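PDB 4GBM: CurM Sulfotransferase from Moorea producta, which probably transfers a sulfuryl group from PAPS to a polyketide intermediate in the biosynthesis of curacin. Local coordinates for residues L81-E94 and D254-S268. The protein carries 2 engineered substitutions. Sequence-based numbering, arbitrary orientation.
Engineered in segment 254-268: A262 (natural residue Gln), A263 (natural residue Lys). With ZN (zinc ion), chain B; ZN (zinc ion), chain C; SO4 (sulfate ion), chain Q.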
ATOM      1  N   LEU A  81      -2.490 -16.072   1.588  1.00 26.70           N
ATOM      2  CA  LEU A  81      -1.466 -15.156   2.091  1.00 26.07           C
ATOM      3  C   LEU A  81      -0.606 -15.813   3.166  1.00 26.88           C
ATOM      4  O   LEU A  81      -1.094 -16.658   3.921  1.00 27.33           O
ATOM      5  CB  LEU A  81      -2.127 -13.893   2.656  1.00 24.29           C
ATOM      6  CG  LEU A  81      -3.075 -13.094   1.754  1.00 23.44           C
ATOM      7  CD1 LEU A  81      -3.928 -12.159   2.598  1.00 22.79           C
ATOM      8  CD2 LEU A  81      -2.337 -12.319   0.663  1.00 23.63           C
ATOM      9  N   SER A  82       0.664 -15.406   3.235  1.00 27.20           N
ATOM     10  CA  SER A  82       1.623 -15.929   4.215  1.00 28.13           C
ATOM     11  C   SER A  82       1.178 -15.678   5.657  1.00 27.28           C
ATOM     12  O   SER A  82       1.367 -16.518   6.539  1.00 28.26           O
ATOM     13  CB  SER A  82       3.004 -15.317   3.985  1.00 29.16           C
ATOM     14  OG  SER A  82       3.577 -15.783   2.776  1.00 32.28           O
ATOM     15  N   TYR A  83       0.590 -14.510   5.883  1.00 25.76           N
ATOM     16  CA  TYR A  83       0.043 -14.159   7.186  1.00 25.19           C
ATOM     17  C   TYR A  83      -1.480 -14.081   7.087  1.00 24.39           C
ATOM     18  O   TYR A  83      -2.058 -14.479   6.070  1.00 24.40           O
ATOM     19  CB  TYR A  83       0.674 -12.858   7.689  1.00 24.52           C
ATOM     20  CG  TYR A  83       2.176 -12.975   7.880  1.00 25.46           C
ATOM     21  CD1 TYR A  83       2.709 -13.441   9.084  1.00 26.39           C
ATOM     22  CD2 TYR A  83       3.058 -12.643   6.853  1.00 25.65           C
ATOM     23  CE1 TYR A  83       4.084 -13.564   9.265  1.00 27.38           C
ATOM     24  CE2 TYR A  83       4.434 -12.763   7.023  1.00 26.67           C
ATOM     25  CZ  TYR A  83       4.937 -13.220   8.231  1.00 27.48           C
ATOM     26  OH  TYR A  83       6.296 -13.339   8.405  1.00 28.60           O
ATOM     27  N   LEU A  84      -2.137 -13.584   8.129  1.00 23.92           N
ATOM     28  CA  LEU A  84      -3.595 -13.722   8.227  1.00 23.56           C
ATOM     29  C   LEU A  84      -4.418 -12.784   7.332  1.00 22.38           C
ATOM     30  O   LEU A  84      -5.530 -13.133   6.931  1.00 22.24           O
ATOM     31  CB  LEU A  84      -4.057 -13.656   9.690  1.00 23.94           C
ATOM     32  CG  LEU A  84      -3.379 -14.632  10.662  1.00 25.37           C
ATOM     33  CD1 LEU A  84      -3.853 -14.374  12.084  1.00 25.93           C
ATOM     34  CD2 LEU A  84      -3.603 -16.099  10.281  1.00 26.42           C
ATOM     35  N   GLY A  85      -3.876 -11.608   7.015  1.00 21.71           N
ATOM     36  CA  GLY A  85      -4.514 -10.699   6.051  1.00 20.84           C
ATOM     37  C   GLY A  85      -5.939 -10.305   6.397  1.00 20.62           C
ATOM     38  O   GLY A  85      -6.834 -10.310   5.538  1.00 20.04           O
ATOM     39  N   GLU A  86      -6.149  -9.928   7.652  1.00 20.55           N
ATOM     40  CA  GLU A  86      -7.492  -9.638   8.151  1.00 20.49           C
ATOM     41  C   GLU A  86      -7.935  -8.184   7.990  1.00 19.98           C
ATOM     42  O   GLU A  86      -8.828  -7.733   8.707  1.00 20.36           O
ATOM     43  CB  GLU A  86      -7.597 -10.057   9.617  1.00 21.40           C
ATOM     44  CG  GLU A  86      -7.423 -11.550   9.823  1.00 22.99           C
ATOM     45  CD  GLU A  86      -7.635 -11.994  11.252  1.00 27.91           C
ATOM     46  OE1 GLU A  86      -7.647 -13.219  11.467  1.00 30.15           O
ATOM     47  OE2 GLU A  86      -7.788 -11.142  12.159  1.00 27.51           O
ATOM     48  N   GLY A  87      -7.327  -7.461   7.047  1.00 19.49           N
ATOM     49  CA  GLY A  87      -7.720  -6.076   6.768  1.00 19.23           C
ATOM     50  C   GLY A  87      -9.224  -5.905   6.628  1.00 19.13           C
ATOM     51  O   GLY A  87      -9.819  -5.009   7.235  1.00 19.47           O
ATOM     52  N   LEU A  88      -9.844  -6.766   5.827  1.00 18.89           N
ATOM     53  CA  LEU A  88     -11.292  -6.686   5.618  1.00 18.88           C
ATOM     54  C   LEU A  88     -12.076  -7.018   6.885  1.00 19.49           C
ATOM     55  O   LEU A  88     -13.019  -6.307   7.236  1.00 19.81           O
ATOM     56  CB  LEU A  88     -11.728  -7.571   4.443  1.00 18.70           C
ATOM     57  CG  LEU A  88     -13.184  -7.432   3.975  1.00 18.71           C
ATOM     58  CD1 LEU A  88     -13.465  -6.028   3.417  1.00 19.99           C
ATOM     59  CD2 LEU A  88     -13.488  -8.493   2.927  1.00 18.82           C
ATOM     60  N   GLN A  89     -11.667  -8.077   7.582  1.00 19.90           N
ATOM     61  CA  GLN A  89     -12.276  -8.450   8.866  1.00 20.81           C
ATOM     62  C   GLN A  89     -12.160  -7.324   9.896  1.00 21.41           C
ATOM     63  O   GLN A  89     -13.142  -6.977  10.550  1.00 22.18           O
ATOM     64  CB  GLN A  89     -11.653  -9.741   9.396  1.00 21.64           C
ATOM     65  CG  GLN A  89     -12.394 -10.371  10.553  1.00 24.53           C
ATOM     66  CD  GLN A  89     -11.707 -11.626  11.066  1.00 30.13           C
ATOM     67  OE1 GLN A  89     -11.062 -11.609  12.113  1.00 34.37           O
ATOM     68  NE2 GLN A  89     -11.837 -12.720  10.324  1.00 32.45           N
ATOM     69  N   LYS A  90     -10.965  -6.740  10.016  1.00 21.27           N
ATOM     70  CA  LYS A  90     -10.736  -5.621  10.929  1.00 22.06           C
ATOM     71  C   LYS A  90     -11.536  -4.387  10.548  1.00 22.10           C
ATOM     72  O   LYS A  90     -11.991  -3.646  11.424  1.00 23.25           O
ATOM     73  CB  LYS A  90      -9.244  -5.272  11.014  1.00 22.18           C
ATOM     74  CG  LYS A  90      -8.436  -6.264  11.834  1.00 25.23           C
ATOM     75  CD  LYS A  90      -6.961  -5.888  11.856  1.00 28.93           C
ATOM     76  CE  LYS A  90      -6.160  -6.865  12.705  1.00 32.33           C
ATOM     77  NZ  LYS A  90      -6.585  -6.869  14.131  1.00 36.38           N
ATOM     78  N   THR A  91     -11.701  -4.165   9.241  1.00 21.12           N
ATOM     79  CA  THR A  91     -12.485  -3.032   8.762  1.00 21.27           C
ATOM     80  C   THR A  91     -13.923  -3.108   9.267  1.00 22.05           C
ATOM     81  O   THR A  91     -14.416  -2.153   9.869  1.00 23.14           O
ATOM     82  CB  THR A  91     -12.425  -2.902   7.222  1.00 20.28           C
ATOM     83  OG1 THR A  91     -11.104  -2.494   6.847  1.00 19.97           O
ATOM     84  CG2 THR A  91     -13.419  -1.868   6.720  1.00 20.61           C
ATOM     85  N   PHE A  92     -14.587  -4.244   9.048  1.00 21.73           N
ATOM     86  CA  PHE A  92     -15.958  -4.405   9.526  1.00 22.60           C
ATOM     87  C   PHE A  92     -16.059  -4.363  11.055  1.00 24.12           C
ATOM     88  O   PHE A  92     -17.047  -3.864  11.596  1.00 25.35           O
ATOM     89  CB  PHE A  92     -16.606  -5.676   8.954  1.00 22.12           C
ATOM     90  CG  PHE A  92     -17.026  -5.551   7.511  1.00 21.24           C
ATOM     91  CD1 PHE A  92     -17.966  -4.597   7.121  1.00 23.61           C
ATOM     92  CD2 PHE A  92     -16.494  -6.397   6.544  1.00 21.17           C
ATOM     93  CE1 PHE A  92     -18.354  -4.483   5.788  1.00 24.12           C
ATOM     94  CE2 PHE A  92     -16.877  -6.290   5.206  1.00 22.92           C
ATOM     95  CZ  PHE A  92     -17.807  -5.336   4.830  1.00 22.88           C
ATOM     96  N   MET A  93     -15.029  -4.856  11.743  1.00 24.27           N
ATOM     97  CA  MET A  93     -14.960  -4.757  13.208  1.00 25.95           C
ATOM     98  C   MET A  93     -14.973  -3.309  13.686  1.00 27.08           C
ATOM     99  O   MET A  93     -15.702  -2.973  14.616  1.00 28.87           O
ATOM    100  CB  MET A  93     -13.716  -5.448  13.756  1.00 25.94           C
ATOM    101  CG  MET A  93     -13.666  -6.941  13.542  1.00 25.44           C
ATOM    102  SD  MET A  93     -12.299  -7.633  14.470  1.00 30.19           S
ATOM    103  CE  MET A  93     -11.534  -8.729  13.289  1.00 26.17           C
ATOM    104  N   GLU A  94     -14.164  -2.462  13.045  1.00 26.48           N
ATOM    105  CA  GLU A  94     -14.066  -1.043  13.404  1.00 29.19           C
ATOM    106  C   GLU A  94     -15.356  -0.286  13.103  1.00 30.01           C
ATOM    107  O   GLU A  94     -15.933   0.357  13.987  1.00 33.15           O
ATOM    108  CB  GLU A  94     -12.908  -0.367  12.652  1.00 27.95           C
ATOM    109  CG  GLU A  94     -11.507  -0.790  13.074  1.00 31.94           C
ATOM    110  CD  GLU A  94     -11.056  -0.199  14.407  1.00 37.34           C
ATOM    111  OE1 GLU A  94     -10.110  -0.760  14.998  1.00 37.20           O
ATOM    112  OE2 GLU A  94     -11.634   0.816  14.863  1.00 42.60           O
ATOM    113  N   ASP A 254      -5.924   3.790  17.885  1.00 24.76           N
ATOM    114  CA  ASP A 254      -6.211   2.525  17.210  1.00 25.81           C
ATOM    115  C   ASP A 254      -6.107   2.741  15.708  1.00 24.19           C
ATOM    116  O   ASP A 254      -6.963   3.382  15.089  1.00 26.30           O
ATOM    117  CB  ASP A 254      -7.598   1.985  17.599  1.00 28.35           C
ATOM    118  CG  ASP A 254      -7.889   0.582  17.033  1.00 31.28           C
ATOM    119  OD1 ASP A 254      -7.145   0.071  16.160  1.00 30.61           O
ATOM    120  OD2 ASP A 254      -8.896  -0.018  17.467  1.00 35.95           O
ATOM    121  N   ARG A 255      -5.037   2.211  15.132  1.00 19.92           N
ATOM    122  CA  ARG A 255      -4.798   2.344  13.699  1.00 17.60           C
ATOM    123  C   ARG A 255      -4.726   0.984  13.029  1.00 17.15           C
ATOM    124  O   ARG A 255      -4.050   0.813  12.011  1.00 15.24           O
ATOM    125  CB  ARG A 255      -3.536   3.161  13.465  1.00 16.34           C
ATOM    126  CG  ARG A 255      -3.688   4.539  14.068  1.00 16.47           C
ATOM    127  CD  ARG A 255      -2.549   5.429  13.737  1.00 12.71           C
ATOM    128  NE  ARG A 255      -2.676   6.688  14.460  1.00 12.23           N
ATOM    129  CZ  ARG A 255      -2.265   7.865  14.006  1.00 13.79           C
ATOM    130  NH1 ARG A 255      -1.697   7.981  12.802  1.00 12.70           N
ATOM    131  NH2 ARG A 255      -2.432   8.935  14.768  1.00 15.81           N
ATOM    132  N   MET A 256      -5.435   0.023  13.622  1.00 17.74           N
ATOM    133  CA  MET A 256      -5.512  -1.344  13.116  1.00 19.55           C
ATOM    134  C   MET A 256      -4.131  -1.976  12.969  1.00 19.11           C
ATOM    135  O   MET A 256      -3.816  -2.591  11.941  1.00 18.81           O
ATOM    136  CB  MET A 256      -6.300  -1.386  11.795  1.00 18.64           C
ATOM    137  CG  MET A 256      -7.758  -0.977  11.943  1.00 20.86           C
ATOM    138  SD  MET A 256      -8.632  -0.855  10.369  1.00 22.06           S
ATOM    139  CE  MET A 256      -8.506   0.898  10.038  1.00 26.06           C
ATOM    140  N   THR A 257      -3.295  -1.792  13.993  1.00 18.77           N
ATOM    141  CA  THR A 257      -1.987  -2.452  14.063  1.00 18.88           C
ATOM    142  C   THR A 257      -1.881  -3.299  15.330  1.00 20.32           C
ATOM    143  O   THR A 257      -0.935  -4.081  15.490  1.00 21.72           O
ATOM    144  CB  THR A 257      -0.812  -1.438  14.050  1.00 17.68           C
ATOM    145  OG1 THR A 257      -0.863  -0.632  15.233  1.00 20.30           O
ATOM    146  CG2 THR A 257      -0.874  -0.533  12.826  1.00 17.41           C
ATOM    147  N   GLY A 258      -2.857  -3.142  16.225  1.00 21.12           N
ATOM    148  CA  GLY A 258      -2.824  -3.802  17.531  1.00 22.43           C
ATOM    149  C   GLY A 258      -3.343  -5.228  17.506  1.00 23.09           C
ATOM    150  O   GLY A 258      -3.753  -5.732  16.458  1.00 23.96           O
ATOM    151  N   GLY A 259      -3.324  -5.870  18.673  1.00 22.69           N
ATOM    152  CA  GLY A 259      -3.765  -7.256  18.814  1.00 22.67           C
ATOM    153  C   GLY A 259      -2.770  -8.237  18.222  1.00 21.08           C
ATOM    154  O   GLY A 259      -1.558  -8.030  18.311  1.00 19.32           O
ATOM    155  N   VAL A 260      -3.288  -9.306  17.626  1.00 21.01           N
ATOM    156  CA  VAL A 260      -2.440 -10.323  17.002  1.00 20.16           C
ATOM    157  C   VAL A 260      -1.713  -9.702  15.812  1.00 18.24           C
ATOM    158  O   VAL A 260      -2.337  -9.234  14.859  1.00 17.98           O
ATOM    159  CB  VAL A 260      -3.252 -11.575  16.584  1.00 20.19           C
ATOM    160  CG1 VAL A 260      -2.406 -12.534  15.750  1.00 20.66           C
ATOM    161  CG2 VAL A 260      -3.806 -12.297  17.824  1.00 21.54           C
ATOM    162  N   HIS A 261      -0.386  -9.689  15.904  1.00 17.15           N
ATOM    163  CA  HIS A 261       0.476  -9.076  14.903  1.00 15.50           C
ATOM    164  C   HIS A 261       0.259  -9.666  13.502  1.00 15.99           C
ATOM    165  O   HIS A 261       0.149  -8.917  12.524  1.00 15.85           O
ATOM    166  CB  HIS A 261       1.926  -9.192  15.380  1.00 14.80           C
ATOM    167  CG  HIS A 261       2.950  -8.849  14.347  1.00 13.61           C
ATOM    168  ND1 HIS A 261       3.788  -9.794  13.800  1.00 15.29           N
ATOM    169  CD2 HIS A 261       3.296  -7.667  13.786  1.00 13.36           C
ATOM    170  CE1 HIS A 261       4.606  -9.212  12.941  1.00 14.38           C
ATOM    171  NE2 HIS A 261       4.322  -7.925  12.912  1.00 13.02           N
ATOM    172  N   ALA A 262       0.153 -10.995  13.416  1.00 15.28           N
ATOM    173  CA  ALA A 262      -0.022 -11.679  12.133  1.00 16.17           C
ATOM    174  C   ALA A 262      -1.320 -11.296  11.412  1.00 16.09           C
ATOM    175  O   ALA A 262      -1.416 -11.439  10.198  1.00 17.06           O
ATOM    176  CB  ALA A 262       0.069 -13.192  12.307  1.00 16.73           C
ATOM    177  N   ALA A 263      -2.294 -10.784  12.162  1.00 17.02           N
ATOM    178  CA  ALA A 263      -3.603 -10.437  11.600  1.00 18.54           C
ATOM    179  C   ALA A 263      -3.584  -9.227  10.654  1.00 18.43           C
ATOM    180  O   ALA A 263      -4.398  -9.159   9.732  1.00 20.20           O
ATOM    181  CB  ALA A 263      -4.632 -10.236  12.714  1.00 19.36           C
ATOM    182  N   SER A 264      -2.663  -8.292  10.865  1.00 18.61           N
ATOM    183  CA  SER A 264      -2.588  -7.102  10.002  1.00 18.52           C
ATOM    184  C   SER A 264      -1.572  -7.262   8.874  1.00 18.09           C
ATOM    185  O   SER A 264      -1.377  -6.347   8.073  1.00 17.22           O
ATOM    186  CB  SER A 264      -2.296  -5.839  10.820  1.00 20.07           C
ATOM    187  OG  SER A 264      -3.434  -5.474  11.582  1.00 24.83           O
ATOM    188  N   LEU A 265      -0.929  -8.426   8.819  1.00 17.36           N
ATOM    189  CA  LEU A 265       0.094  -8.701   7.812  1.00 17.06           C
ATOM    190  C   LEU A 265      -0.485  -9.555   6.700  1.00 17.31           C
ATOM    191  O   LEU A 265      -1.429 -10.314   6.921  1.00 18.29           O
ATOM    192  CB  LEU A 265       1.293  -9.411   8.445  1.00 16.90           C
ATOM    193  CG  LEU A 265       2.438  -8.583   9.032  1.00 18.09           C
ATOM    194  CD1 LEU A 265       1.969  -7.521  10.038  1.00 19.64           C
ATOM    195  CD2 LEU A 265       3.440  -9.539   9.673  1.00 17.54           C
ATOM    196  N   SER A 266       0.081  -9.430   5.505  1.00 16.32           N
ATOM    197  CA  SER A 266      -0.401 -10.179   4.358  1.00 17.96           C
ATOM    198  C   SER A 266       0.734 -10.950   3.729  1.00 18.40           C
ATOM    199  O   SER A 266       0.810 -12.175   3.889  1.00 19.47           O
ATOM    200  CB  SER A 266      -1.062  -9.245   3.334  1.00 18.43           C
ATOM    201  OG  SER A 266      -2.250  -8.702   3.876  1.00 19.46           O
ATOM    202  N   ILE A 267       1.623 -10.228   3.045  1.00 15.82           N
ATOM    203  CA  ILE A 267       2.682 -10.854   2.247  1.00 17.02           C
ATOM    204  C   ILE A 267       4.039 -10.948   2.933  1.00 15.60           C
ATOM    205  O   ILE A 267       4.775 -11.904   2.707  1.00 17.22           O
ATOM    206  CB  ILE A 267       2.836 -10.198   0.858  1.00 16.58           C
ATOM    207  CG1 ILE A 267       3.215  -8.714   0.979  1.00 18.91           C
ATOM    208  CG2 ILE A 267       1.546 -10.363   0.055  1.00 19.45           C
ATOM    209  CD1 ILE A 267       3.879  -8.138  -0.267  1.00 18.77           C
ATOM    210  N   SER A 268       4.372  -9.952   3.750  1.00 14.26           N
ATOM    211  CA  SER A 268       5.590  -9.993   4.553  1.00 11.90           C
ATOM    212  C   SER A 268       5.344  -9.188   5.817  1.00 10.57           C
ATOM    213  O   SER A 268       4.199  -8.851   6.123  1.00 12.43           O
ATOM    214  CB  SER A 268       6.785  -9.427   3.783  1.00 11.16           C
ATOM    215  OG  SER A 268       7.995  -9.683   4.482  1.00 13.67           O
TER
HETATM  216 ZN    ZN B 401      -7.938 -13.458  13.448  0.50 12.64          ZN
HETATM  217 ZN    ZN C 402       5.583  -6.433  12.097  1.00 11.03          ZN
HETATM  218  S   SO4 Q 416     -10.752 -11.386   5.640  0.80 19.76           S
HETATM  219  O1  SO4 Q 416     -11.483 -10.845   4.501  0.80 23.16           O
HETATM  220  O2  SO4 Q 416      -9.568 -12.068   5.116  0.80 30.10           O
HETATM  221  O3  SO4 Q 416     -10.323 -10.310   6.522  0.80 21.64           O
HETATM  222  O4  SO4 Q 416     -11.625 -12.339   6.313  0.80 27.41           O
HETATM  223  O   HOH W   1      -9.372 -12.505  14.462  1.00 28.43           O
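Y83, L84, G85 and E86 run against the loop 254-268 in this P-loop-type sulfotransferase fold. Their four consecutive backbone N-H groups bond to carbonyls of 262-266, just ahead of helix 87-96. The acceptors alternate between the two ends of 262-266: Y83 N takes S266 O, L84 N takes A262 O, G85 N takes L265 O and E86 N takes A263 O. G85 N to L265 O and E86 N to A263 O are both 2.8 Å, each nearly in line with its carbonyl; E86 is the N-cap of the helix.

The Y83 ring is the main bump of segment 81-94. CG lies anti to the carbonyl carbon (chi1 -62°), which lays the side chain alongside L265. L265 CD2 sits over the centre of one ring face, 3.9 Å from the centroid, a CH-pi contact. S266 O lies in the ring plane at the edge. An alanine in place of Y83 would probably leave L265 CD2 without its aromatic cover and open a gap beside S268.

L84 rests on the turn, with CG 4.1 Å from CB of the engineered A262. The other engineered residue, A263, puts its CB into a notch between E86 and K90. E86 OE1 also binds a zinc ion. S266 OG packs against G85 CA and is hydrogen-bonded to H65 NE2.

Farther along helix 87-96, M256 of the loop fills a hollow beside K90 and E94, with SD 3.9 Å from E94 CG. The extended chain of K90 carries its CE to 3.3 Å from S264 OG, which itself donates to M256 O.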